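Local coordinates for penicillin-binding protein activator LpoB (Escherichia coli, PDB 4Q6Z) that probably regulates peptidoglycan synthesis as an outer-membrane lipoprotein that interacts with penicillin-binding protein 1B and is needed for its function, at residues A6-V11 with R49-N54; A22-L27 with G95-L100; T112-L117 with S128-V133. One frame throughout, in Å; residues are numbered along the deposited sequence.

Contact 1: residues A6-V11 with R49-N54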
ATOM      1  N   ALA A   6       5.412  -7.579  11.416  1.00 53.60           N
ATOM      2  CA  ALA A   6       5.349  -6.102  11.405  1.00 54.65           C
ATOM      3  C   ALA A   6       4.042  -5.534  10.838  1.00 54.32           C
ATOM      4  O   ALA A   6       3.562  -4.494  11.285  1.00 55.17           O
ATOM      5  CB  ALA A   6       6.525  -5.534  10.642  1.00 54.76           C
ATOM      6  N   MET A   7       3.466  -6.239   9.872  1.00 54.62           N
ATOM      7  CA  MET A   7       2.358  -5.718   9.074  1.00 51.11           C
ATOM      8  C   MET A   7       1.022  -5.958   9.750  1.00 53.45           C
ATOM      9  O   MET A   7       0.192  -5.055   9.805  1.00 54.96           O
ATOM     10  CB  MET A   7       2.359  -6.341   7.682  1.00 47.45           C
ATOM     11  CG  MET A   7       3.445  -5.767   6.791  1.00 46.28           C
ATOM     12  SD  MET A   7       3.581  -6.564   5.179  1.00 53.44           S
ATOM     13  CE  MET A   7       4.677  -5.472   4.300  1.00 47.65           C
ATOM     14  N   GLN A   8       0.821  -7.166  10.270  1.00 57.12           N
ATOM     15  CA  GLN A   8      -0.438  -7.512  10.974  1.00 61.16           C
ATOM     16  C   GLN A   8      -0.820  -6.516  12.078  1.00 61.82           C
ATOM     17  O   GLN A   8      -1.986  -6.126  12.170  1.00 60.43           O
ATOM     18  CB  GLN A   8      -0.385  -8.928  11.589  1.00 60.49           C
ATOM     19  CG  GLN A   8      -0.612 -10.062  10.604  1.00 62.84           C
ATOM     20  CD  GLN A   8      -2.029 -10.113  10.054  1.00 67.56           C
ATOM     21  OE1 GLN A   8      -2.917  -9.374  10.483  1.00 71.07           O
ATOM     22  NE2 GLN A   8      -2.242 -10.982   9.082  1.00 70.97           N
ATOM     23  N   PRO A   9       0.146  -6.140  12.945  1.00 63.32           N
ATOM     24  CA  PRO A   9      -0.154  -5.104  13.947  1.00 60.23           C
ATOM     25  C   PRO A   9      -0.503  -3.765  13.315  1.00 56.13           C
ATOM     26  O   PRO A   9      -1.359  -3.068  13.832  1.00 58.26           O
ATOM     27  CB  PRO A   9       1.145  -4.969  14.767  1.00 61.52           C
ATOM     28  CG  PRO A   9       2.123  -5.935  14.206  1.00 62.89           C
ATOM     29  CD  PRO A   9       1.479  -6.750  13.128  1.00 62.72           C
ATOM     30  N   MET A  10       0.167  -3.419  12.220  1.00 50.62           N
ATOM     31  CA  MET A  10      -0.055  -2.138  11.542  1.00 50.67           C
ATOM     32  C   MET A  10      -1.396  -2.061  10.824  1.00 46.32           C
ATOM     33  O   MET A  10      -2.098  -1.063  10.941  1.00 48.91           O
ATOM     34  CB  MET A  10       1.062  -1.845  10.540  1.00 52.01           C
ATOM     35  CG  MET A  10       2.312  -1.304  11.200  1.00 54.54           C
ATOM     36  SD  MET A  10       3.446  -0.558  10.017  1.00 59.33           S
ATOM     37  CE  MET A  10       4.566  -1.939  10.023  1.00 62.24           C
ATOM     38  N   VAL A  11      -1.732  -3.095  10.065  1.00 41.47           N
ATOM     39  CA  VAL A  11      -3.029  -3.170   9.394  1.00 39.40           C
ATOM     40  C   VAL A  11      -4.154  -3.078  10.413  1.00 39.99           C
ATOM     41  O   VAL A  11      -5.091  -2.305  10.255  1.00 43.70           O
ATOM     42  CB  VAL A  11      -3.170  -4.478   8.614  1.00 39.42           C
ATOM     43  CG1 VAL A  11      -4.614  -4.728   8.214  1.00 37.85           C
ATOM     44  CG2 VAL A  11      -2.273  -4.441   7.381  1.00 41.10           C
ATOM     45  N   ARG A  49      -0.557  -7.310   0.692  1.00 57.37           N
ATOM     46  CA  ARG A  49      -1.807  -7.666   0.009  1.00 56.89           C
ATOM     47  C   ARG A  49      -2.547  -8.777   0.739  1.00 55.65           C
ATOM     48  O   ARG A  49      -3.756  -8.690   1.027  1.00 46.95           O
ATOM     49  CB  ARG A  49      -1.509  -8.142  -1.397  1.00 61.41           C
ATOM     50  CG  ARG A  49      -0.993  -7.049  -2.319  1.00 67.99           C
ATOM     51  CD  ARG A  49      -1.037  -7.486  -3.777  1.00 71.07           C
ATOM     52  NE  ARG A  49      -2.404  -7.401  -4.287  1.00 75.19           N
ATOM     53  CZ  ARG A  49      -2.922  -6.351  -4.925  1.00 73.68           C
ATOM     54  NH1 ARG A  49      -2.195  -5.269  -5.180  1.00 75.83           N
ATOM     55  NH2 ARG A  49      -4.185  -6.393  -5.316  1.00 71.13           N
ATOM     56  N   ASN A  50      -1.791  -9.810   1.068  1.00 59.31           N
ATOM     57  CA  ASN A  50      -2.312 -10.900   1.867  1.00 65.26           C
ATOM     58  C   ASN A  50      -2.910 -10.440   3.204  1.00 59.72           C
ATOM     59  O   ASN A  50      -4.003 -10.852   3.577  1.00 56.60           O
ATOM     60  CB  ASN A  50      -1.218 -11.930   2.106  1.00 74.51           C
ATOM     61  CG  ASN A  50      -1.771 -13.281   2.486  1.00 86.76           C
ATOM     62  OD1 ASN A  50      -2.988 -13.474   2.535  1.00 99.40           O
ATOM     63  ND2 ASN A  50      -0.884 -14.225   2.763  1.00 92.75           N
ATOM     64  N   ALA A  51      -2.182  -9.591   3.917  1.00 60.66           N
ATOM     65  CA  ALA A  51      -2.620  -9.092   5.236  1.00 56.38           C
ATOM     66  C   ALA A  51      -3.920  -8.303   5.157  1.00 54.80           C
ATOM     67  O   ALA A  51      -4.766  -8.401   6.041  1.00 58.16           O
ATOM     68  CB  ALA A  51      -1.532  -8.234   5.867  1.00 54.46           C
ATOM     69  N   LEU A  52      -4.074  -7.515   4.106  1.00 52.20           N
ATOM     70  CA  LEU A  52      -5.235  -6.631   3.996  1.00 53.79           C
ATOM     71  C   LEU A  52      -6.522  -7.367   3.535  1.00 61.35           C
ATOM     72  O   LEU A  52      -7.639  -6.860   3.706  1.00 54.72           O
ATOM     73  CB  LEU A  52      -4.920  -5.484   3.038  1.00 49.31           C
ATOM     74  CG  LEU A  52      -3.744  -4.575   3.396  1.00 45.77           C
ATOM     75  CD1 LEU A  52      -3.165  -3.983   2.124  1.00 44.75           C
ATOM     76  CD2 LEU A  52      -4.165  -3.465   4.343  1.00 43.06           C
ATOM     77  N   ALA A  53      -6.337  -8.538   2.921  1.00 67.53           N
ATOM     78  CA  ALA A  53      -7.437  -9.406   2.493  1.00 72.43           C
ATOM     79  C   ALA A  53      -7.994 -10.261   3.620  1.00 81.42           C
ATOM     80  O   ALA A  53      -9.205 -10.346   3.797  1.00 80.43           O
ATOM     81  CB  ALA A  53      -6.973 -10.316   1.375  1.00 71.82           C
ATOM     82  N   ASN A  54      -7.115 -10.913   4.366  1.00 89.80           N
ATOM     83  CA  ASN A  54      -7.507 -11.495   5.642  1.00 98.91           C
ATOM     84  C   ASN A  54      -7.945 -10.374   6.594  1.00101.52           C
ATOM     85  O   ASN A  54      -7.088  -9.636   7.070  1.00101.68           O
ATOM     86  CB  ASN A  54      -6.320 -12.217   6.273  1.00102.89           C
ATOM     87  CG  ASN A  54      -6.575 -12.592   7.728  1.00103.51           C
ATOM     88  OD1 ASN A  54      -6.025 -11.980   8.650  1.00103.07           O
ATOM     89  ND2 ASN A  54      -7.440 -13.577   7.941  1.00101.31           N
TER
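Val11 meets Ala51 and Leu52 where two helices of the mixed alpha-beta LpoB C-terminal domain, 3-15 and 41-53, pack against each other. Their local axes cross at -40° with a closest approach of 9.8 Å, and the evidence for the contact is apolar packing at one end and looser polar proximity at the other. From CB, which is directed at the facing helix, the valine forks. CG2 touches both partners, with Ala51 CB 4.2 Å from Val11 CG2 and Leu52 CD2 nearer, at 3.7 Å from that same methyl. CG1, set anti to the backbone N (chi1 166°), reaches the leucine alone, Val11 CG1 lying 4.1 Å from Leu52 CD2. One leucine methyl therefore rests against both valine branches. Ala51 faces Val11 with only a methyl, and Ala51 CA and Gln8 CA are 6.3 Å apart. Beyond this pair Leu52 also touches Val28 and Leu60, which places the valine-leucine packing beside the sheet. Met7 and Met10 extend the helix 3-15 side of this layer onto strand 111-119. At the more open margin Gln8, bent at chi2, brings NE2 near Ala51 CB, its amide plane 75° from that of the poorly ordered Asn54; Gln8 NE2 stops 3.9 Å from Asn54 OD1.

Contact 2: residues A22-L27 with G95-L100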
ATOM      1  N   ALA A  22     -13.853   0.635   7.239  1.00 47.69           N
ATOM      2  CA  ALA A  22     -13.585  -0.733   6.823  1.00 45.86           C
ATOM      3  C   ALA A  22     -14.464  -1.120   5.642  1.00 45.94           C
ATOM      4  O   ALA A  22     -15.462  -0.467   5.331  1.00 41.31           O
ATOM      5  CB  ALA A  22     -13.808  -1.692   7.979  1.00 48.57           C
ATOM      6  N   GLY A  23     -14.069  -2.203   4.984  1.00 45.38           N
ATOM      7  CA  GLY A  23     -14.726  -2.651   3.756  1.00 44.80           C
ATOM      8  C   GLY A  23     -14.533  -1.723   2.571  1.00 41.86           C
ATOM      9  O   GLY A  23     -15.152  -1.919   1.530  1.00 45.05           O
ATOM     10  N   SER A  24     -13.652  -0.741   2.719  1.00 38.86           N
ATOM     11  CA  SER A  24     -13.313   0.146   1.625  1.00 39.93           C
ATOM     12  C   SER A  24     -12.488  -0.562   0.571  1.00 40.98           C
ATOM     13  O   SER A  24     -11.770  -1.522   0.835  1.00 39.46           O
ATOM     14  CB  SER A  24     -12.535   1.366   2.105  1.00 39.05           C
ATOM     15  OG  SER A  24     -13.336   2.148   2.946  1.00 39.12           O
ATOM     16  N   VAL A  25     -12.610  -0.067  -0.647  1.00 44.69           N
ATOM     17  CA  VAL A  25     -11.821  -0.581  -1.734  1.00 41.76           C
ATOM     18  C   VAL A  25     -10.525   0.136  -1.657  1.00 42.57           C
ATOM     19  O   VAL A  25     -10.494   1.332  -1.480  1.00 43.24           O
ATOM     20  CB  VAL A  25     -12.465  -0.307  -3.086  1.00 40.14           C
ATOM     21  CG1 VAL A  25     -11.560  -0.808  -4.202  1.00 39.06           C
ATOM     22  CG2 VAL A  25     -13.847  -0.959  -3.144  1.00 39.85           C
ATOM     23  N   LEU A  26      -9.458  -0.613  -1.835  1.00 46.95           N
ATOM     24  CA  LEU A  26      -8.131  -0.174  -1.495  1.00 45.72           C
ATOM     25  C   LEU A  26      -7.218  -0.442  -2.690  1.00 43.81           C
ATOM     26  O   LEU A  26      -6.986  -1.598  -3.059  1.00 46.26           O
ATOM     27  CB  LEU A  26      -7.689  -0.997  -0.298  1.00 48.74           C
ATOM     28  CG  LEU A  26      -6.597  -0.419   0.559  1.00 50.28           C
ATOM     29  CD1 LEU A  26      -7.220   0.661   1.403  1.00 52.15           C
ATOM     30  CD2 LEU A  26      -5.994  -1.515   1.424  1.00 51.16           C
ATOM     31  N   LEU A  27      -6.708   0.614  -3.302  1.00 42.08           N
ATOM     32  CA  LEU A  27      -5.605   0.478  -4.266  1.00 43.66           C
ATOM     33  C   LEU A  27      -4.266   0.341  -3.486  1.00 44.45           C
ATOM     34  O   LEU A  27      -3.785   1.289  -2.845  1.00 44.04           O
ATOM     35  CB  LEU A  27      -5.611   1.628  -5.292  1.00 41.91           C
ATOM     36  CG  LEU A  27      -4.488   1.711  -6.357  1.00 41.68           C
ATOM     37  CD1 LEU A  27      -4.407   0.439  -7.160  1.00 42.19           C
ATOM     38  CD2 LEU A  27      -4.640   2.881  -7.311  1.00 42.13           C
ATOM     39  N   GLY A  95     -12.555   1.695  -9.039  1.00 48.05           N
ATOM     40  CA  GLY A  95     -13.384   2.389  -8.054  1.00 50.21           C
ATOM     41  C   GLY A  95     -12.818   2.557  -6.648  1.00 46.96           C
ATOM     42  O   GLY A  95     -13.485   2.148  -5.707  1.00 47.33           O
ATOM     43  N   ALA A  96     -11.617   3.119  -6.469  1.00 42.06           N
ATOM     44  CA  ALA A  96     -10.914   2.921  -5.199  1.00 40.24           C
ATOM     45  C   ALA A  96     -11.083   4.115  -4.280  1.00 38.65           C
ATOM     46  O   ALA A  96     -11.198   5.243  -4.716  1.00 35.73           O
ATOM     47  CB  ALA A  96      -9.451   2.623  -5.411  1.00 41.00           C
ATOM     48  N   HIS A  97     -11.105   3.830  -2.994  1.00 41.63           N
ATOM     49  CA  HIS A  97     -11.430   4.831  -1.991  1.00 48.48           C
ATOM     50  C   HIS A  97     -10.178   5.314  -1.320  1.00 47.15           C
ATOM     51  O   HIS A  97      -9.996   6.507  -1.089  1.00 49.20           O
ATOM     52  CB  HIS A  97     -12.357   4.262  -0.914  1.00 55.88           C
ATOM     53  CG  HIS A  97     -12.911   5.304   0.009  1.00 60.68           C
ATOM     54  ND1 HIS A  97     -13.500   6.470  -0.443  1.00 65.16           N
ATOM     55  CD2 HIS A  97     -12.933   5.370   1.361  1.00 61.89           C
ATOM     56  CE1 HIS A  97     -13.880   7.197   0.593  1.00 66.81           C
ATOM     57  NE2 HIS A  97     -13.556   6.548   1.700  1.00 68.51           N
ATOM     58  N   TYR A  98      -9.316   4.366  -1.004  1.00 43.67           N
ATOM     59  CA  TYR A  98      -8.034   4.685  -0.468  1.00 43.39           C
ATOM     60  C   TYR A  98      -6.995   4.194  -1.426  1.00 39.45           C
ATOM     61  O   TYR A  98      -7.245   3.288  -2.193  1.00 40.62           O
ATOM     62  CB  TYR A  98      -7.845   3.971   0.844  1.00 44.14           C
ATOM     63  CG  TYR A  98      -8.817   4.337   1.919  1.00 41.41           C
ATOM     64  CD1 TYR A  98      -8.869   5.614   2.404  1.00 39.17           C
ATOM     65  CD2 TYR A  98      -9.649   3.385   2.486  1.00 42.47           C
ATOM     66  CE1 TYR A  98      -9.742   5.954   3.411  1.00 38.14           C
ATOM     67  CE2 TYR A  98     -10.523   3.719   3.503  1.00 40.62           C
ATOM     68  CZ  TYR A  98     -10.563   5.012   3.958  1.00 37.67           C
ATOM     69  OH  TYR A  98     -11.435   5.367   4.946  1.00 36.91           O
ATOM     70  N   VAL A  99      -5.822   4.793  -1.337  1.00 40.54           N
ATOM     71  CA  VAL A  99      -4.598   4.212  -1.855  1.00 41.52           C
ATOM     72  C   VAL A  99      -3.703   3.974  -0.660  1.00 42.32           C
ATOM     73  O   VAL A  99      -3.564   4.848   0.203  1.00 44.65           O
ATOM     74  CB  VAL A  99      -3.882   5.173  -2.828  1.00 41.45           C
ATOM     75  CG1 VAL A  99      -2.599   4.545  -3.328  1.00 42.44           C
ATOM     76  CG2 VAL A  99      -4.779   5.551  -4.001  1.00 40.85           C
ATOM     77  N   LEU A 100      -3.092   2.801  -0.600  1.00 42.12           N
ATOM     78  CA  LEU A 100      -2.180   2.502   0.514  1.00 43.38           C
ATOM     79  C   LEU A 100      -0.735   2.504   0.078  1.00 43.86           C
ATOM     80  O   LEU A 100      -0.322   1.661  -0.704  1.00 40.21           O
ATOM     81  CB  LEU A 100      -2.507   1.170   1.142  1.00 44.90           C
ATOM     82  CG  LEU A 100      -1.591   0.869   2.324  1.00 51.09           C
ATOM     83  CD1 LEU A 100      -1.908   1.787   3.503  1.00 52.09           C
ATOM     84  CD2 LEU A 100      -1.740  -0.592   2.711  1.00 54.54           C
TER
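Leu26 and Leu27 of strand 25-35 pair in parallel with Tyr98 and Val99 of strand 98-106, adjacent strands in the interior of the mixed sheet. Leu27 is held through both its N and its O by the neighbouring strand: Leu27 N donates to Tyr98 O at 2.9 Å, and Leu100 N donates to Leu27 O at 2.8 Å. At the entry to the pair Val25 O accepts from two successive N-H groups, His97 N at 3.0 Å, above the carbonyl plane, and Tyr98 N at 3.3 Å, nearly along the C=O axis.

Around this backbone core, Leu26 CD1 lies 3.4 Å from Tyr98 CB, and Ser24 CB packs 3.4 Å from Tyr98 CE2. CG beside the backbone N (chi1 -62°) sets the CD2-CE2 side of the tyrosine ring next to Ser24. Farther out, Tyr98 OH bonds to Thr21 N and Ser24 OG to Thr21 O, tying the approach to the strand to the ring. A leucine in place of Tyr98 would probably leave Thr21 N without this hydroxyl partner and open a gap beside Ser24. Leu27, Ala96 and Val99 pack on Ala91 of helix 84-93, whereas Leu26 and Leu100 meet Leu52 of helix 41-53; strand 111-119 flanks 98-106, and strand 59-60 lies on the other side of 25-35.

Contact 3: residues T112-L117 with S128-V133; sequences TLQMQL and SGKGAV
Segments 112-117 and 128-132 belong to the antiparallel beta hairpin of strands 111-119 and 124-132, which closes one side of the mixed sheet, with 124-132 outermost there and 111-119 lying between it and 98-106. The N-to-C directions of the short segments are 163° apart, nearly antiparallel, and the bonding pattern fixes the register. Leu113 and Gly131 make a hydrogen-bonded pair, Leu113 N to Gly131 O and Gly131 N to Leu113 O both measuring 2.7 Å; Met115 and Gly129 make the next, with Met115 N and Gly129 O 3.1 Å apart. Gln114-Lys130 between them, and Thr112-Ala132 and Gln116-Ser128 beyond, are non-hydrogen-bonded; Lys130 CA makes a CA-H...O contact with Leu113 O at 3.3 Å.

The two faces differ. On one, Leu113 and Met115 stand opposite glycines and turn to helix 3-15, Leu113 meeting Met7 and Met10, Met115 meeting Met10. On the other, Gln114 and Lys130 lie alongside each other and point the same way, touching at Gln114 CG and Lys130 CG, 3.8 Å apart. Gln116 CG similarly approaches Ser128 CB at 4.0 Å. Past the end of the strand, Val133 comes back toward the hairpin. Its CG2 branch, anti to the carbonyl carbon, packs against Leu113 CB at 3.7 Å.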
ATOM      1  N   THR A 112      12.723   0.097   9.024  1.00 51.20           N
ATOM      2  CA  THR A 112      11.376   0.442   9.465  1.00 54.41           C
ATOM      3  C   THR A 112      10.380   0.416   8.296  1.00 56.90           C
ATOM      4  O   THR A 112      10.623   0.990   7.226  1.00 62.41           O
ATOM      5  CB  THR A 112      11.369   1.771  10.239  1.00 53.21           C
ATOM      6  OG1 THR A 112      12.058   2.769   9.485  1.00 51.02           O
ATOM      7  CG2 THR A 112      12.053   1.576  11.623  1.00 51.42           C
ATOM      8  N   LEU A 113       9.265  -0.273   8.509  1.00 54.59           N
ATOM      9  CA  LEU A 113       8.130  -0.233   7.582  1.00 51.99           C
ATOM     10  C   LEU A 113       7.196   0.944   7.866  1.00 49.29           C
ATOM     11  O   LEU A 113       6.719   1.120   8.974  1.00 47.30           O
ATOM     12  CB  LEU A 113       7.364  -1.524   7.709  1.00 49.87           C
ATOM     13  CG  LEU A 113       6.053  -1.683   6.953  1.00 52.10           C
ATOM     14  CD1 LEU A 113       6.210  -1.413   5.462  1.00 52.03           C
ATOM     15  CD2 LEU A 113       5.560  -3.100   7.184  1.00 51.99           C
ATOM     16  N   GLN A 114       6.953   1.755   6.858  1.00 49.83           N
ATOM     17  CA  GLN A 114       6.136   2.935   7.010  1.00 56.97           C
ATOM     18  C   GLN A 114       4.935   2.818   6.056  1.00 57.14           C
ATOM     19  O   GLN A 114       5.114   2.636   4.853  1.00 59.67           O
ATOM     20  CB  GLN A 114       6.996   4.163   6.684  1.00 64.27           C
ATOM     21  CG  GLN A 114       6.797   5.348   7.623  1.00 72.91           C
ATOM     22  CD  GLN A 114       5.569   6.181   7.260  1.00 79.22           C
ATOM     23  OE1 GLN A 114       4.635   6.389   8.065  1.00 84.39           O
ATOM     24  NE2 GLN A 114       5.573   6.672   6.032  1.00 77.05           N
ATOM     25  N   MET A 115       3.720   2.925   6.578  1.00 51.56           N
ATOM     26  CA  MET A 115       2.537   2.937   5.713  1.00 50.46           C
ATOM     27  C   MET A 115       1.828   4.261   5.802  1.00 51.29           C
ATOM     28  O   MET A 115       1.763   4.842   6.878  1.00 52.29           O
ATOM     29  CB  MET A 115       1.565   1.860   6.124  1.00 52.08           C
ATOM     30  CG  MET A 115       2.021   0.450   5.834  1.00 53.79           C
ATOM     31  SD  MET A 115       0.763  -0.698   6.467  1.00 54.76           S
ATOM     32  CE  MET A 115       1.820  -2.109   6.817  1.00 53.81           C
ATOM     33  N   GLN A 116       1.282   4.722   4.676  1.00 49.22           N
ATOM     34  CA  GLN A 116       0.334   5.836   4.674  1.00 48.97           C
ATOM     35  C   GLN A 116      -0.902   5.526   3.883  1.00 44.68           C
ATOM     36  O   GLN A 116      -0.839   5.148   2.725  1.00 42.00           O
ATOM     37  CB  GLN A 116       0.930   7.073   4.051  1.00 53.30           C
ATOM     38  CG  GLN A 116       2.173   7.577   4.727  1.00 58.45           C
ATOM     39  CD  GLN A 116       3.202   7.906   3.683  1.00 62.28           C
ATOM     40  OE1 GLN A 116       3.324   9.057   3.268  1.00 58.15           O
ATOM     41  NE2 GLN A 116       3.922   6.881   3.212  1.00 65.19           N
ATOM     42  N   LEU A 117      -2.036   5.731   4.512  1.00 43.48           N
ATOM     43  CA  LEU A 117      -3.307   5.527   3.855  1.00 45.18           C
ATOM     44  C   LEU A 117      -3.822   6.866   3.363  1.00 45.58           C
ATOM     45  O   LEU A 117      -4.245   7.703   4.159  1.00 48.81           O
ATOM     46  CB  LEU A 117      -4.296   4.894   4.840  1.00 44.79           C
ATOM     47  CG  LEU A 117      -5.655   4.509   4.277  1.00 41.28           C
ATOM     48  CD1 LEU A 117      -5.546   3.308   3.368  1.00 39.74           C
ATOM     49  CD2 LEU A 117      -6.599   4.220   5.433  1.00 43.04           C
ATOM     50  N   SER A 128      -1.211   7.096   9.223  1.00 48.49           N
ATOM     51  CA  SER A 128       0.124   6.598   8.981  1.00 50.66           C
ATOM     52  C   SER A 128       0.594   5.778  10.188  1.00 46.11           C
ATOM     53  O   SER A 128       0.179   6.003  11.312  1.00 43.50           O
ATOM     54  CB  SER A 128       1.058   7.755   8.602  1.00 54.01           C
ATOM     55  OG  SER A 128       1.537   8.398   9.762  1.00 62.06           O
ATOM     56  N   GLY A 129       1.393   4.762   9.929  1.00 46.62           N
ATOM     57  CA  GLY A 129       2.021   3.995  11.000  1.00 48.21           C
ATOM     58  C   GLY A 129       3.459   3.750  10.644  1.00 49.81           C
ATOM     59  O   GLY A 129       3.843   3.868   9.486  1.00 59.43           O
ATOM     60  N   LYS A 130       4.261   3.439  11.641  1.00 51.13           N
ATOM     61  CA  LYS A 130       5.628   3.007  11.419  1.00 54.49           C
ATOM     62  C   LYS A 130       5.823   1.767  12.218  1.00 51.40           C
ATOM     63  O   LYS A 130       5.336   1.686  13.333  1.00 54.17           O
ATOM     64  CB  LYS A 130       6.606   4.053  11.914  1.00 61.00           C
ATOM     65  CG  LYS A 130       6.324   5.450  11.367  1.00 75.98           C
ATOM     66  CD  LYS A 130       5.560   6.281  12.397  1.00 89.16           C
ATOM     67  CE  LYS A 130       4.820   7.460  11.778  1.00 96.44           C
ATOM     68  NZ  LYS A 130       3.942   8.140  12.772  1.00100.54           N
ATOM     69  N   GLY A 131       6.561   0.818  11.676  1.00 48.15           N
ATOM     70  CA  GLY A 131       6.783  -0.448  12.366  1.00 46.70           C
ATOM     71  C   GLY A 131       8.202  -0.887  12.176  1.00 47.91           C
ATOM     72  O   GLY A 131       8.786  -0.675  11.113  1.00 50.55           O
ATOM     73  N   ALA A 132       8.771  -1.488  13.208  1.00 51.35           N
ATOM     74  CA  ALA A 132      10.059  -2.140  13.058  1.00 54.48           C
ATOM     75  C   ALA A 132       9.874  -3.500  12.405  1.00 56.15           C
ATOM     76  O   ALA A 132       8.822  -4.130  12.551  1.00 58.89           O
ATOM     77  CB  ALA A 132      10.732  -2.281  14.409  1.00 54.36           C
ATOM     78  N   VAL A 133      10.905  -3.951  11.703  1.00 56.21           N
ATOM     79  CA  VAL A 133      10.874  -5.236  11.004  1.00 63.28           C
ATOM     80  C   VAL A 133      12.075  -6.145  11.349  1.00 68.73           C
ATOM     81  O   VAL A 133      13.230  -5.786  11.098  1.00 71.06           O
ATOM     82  CB  VAL A 133      10.834  -5.032   9.478  1.00 61.67           C
ATOM     83  CG1 VAL A 133      10.480  -6.336   8.770  1.00 62.62           C
ATOM     84  CG2 VAL A 133       9.854  -3.933   9.102  1.00 62.24           C
TER

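The three contacts belong to one compact alpha-beta domain. Contact 1 packs helices 3-15 and 41-53, contact 2 joins strands 25-35 and 98-106 within the sheet, and contact 3 is the hairpin at its margin. Centre to centre, contact 1 lies about 14 Å from contact 2 and 12 Å from contact 3, while contacts 2 and 3 are about 18 Å apart. Along the chain the segments of contacts 1 and 2 alternate; contact 3 follows both. Contact 1 touches each of the others through side chains, and strands 98-106 and 111-119, neighbours in the sheet, connect contacts 2 and 3. The helix pair thus rests on the sheet, linking early and late chain segments in one continuous core.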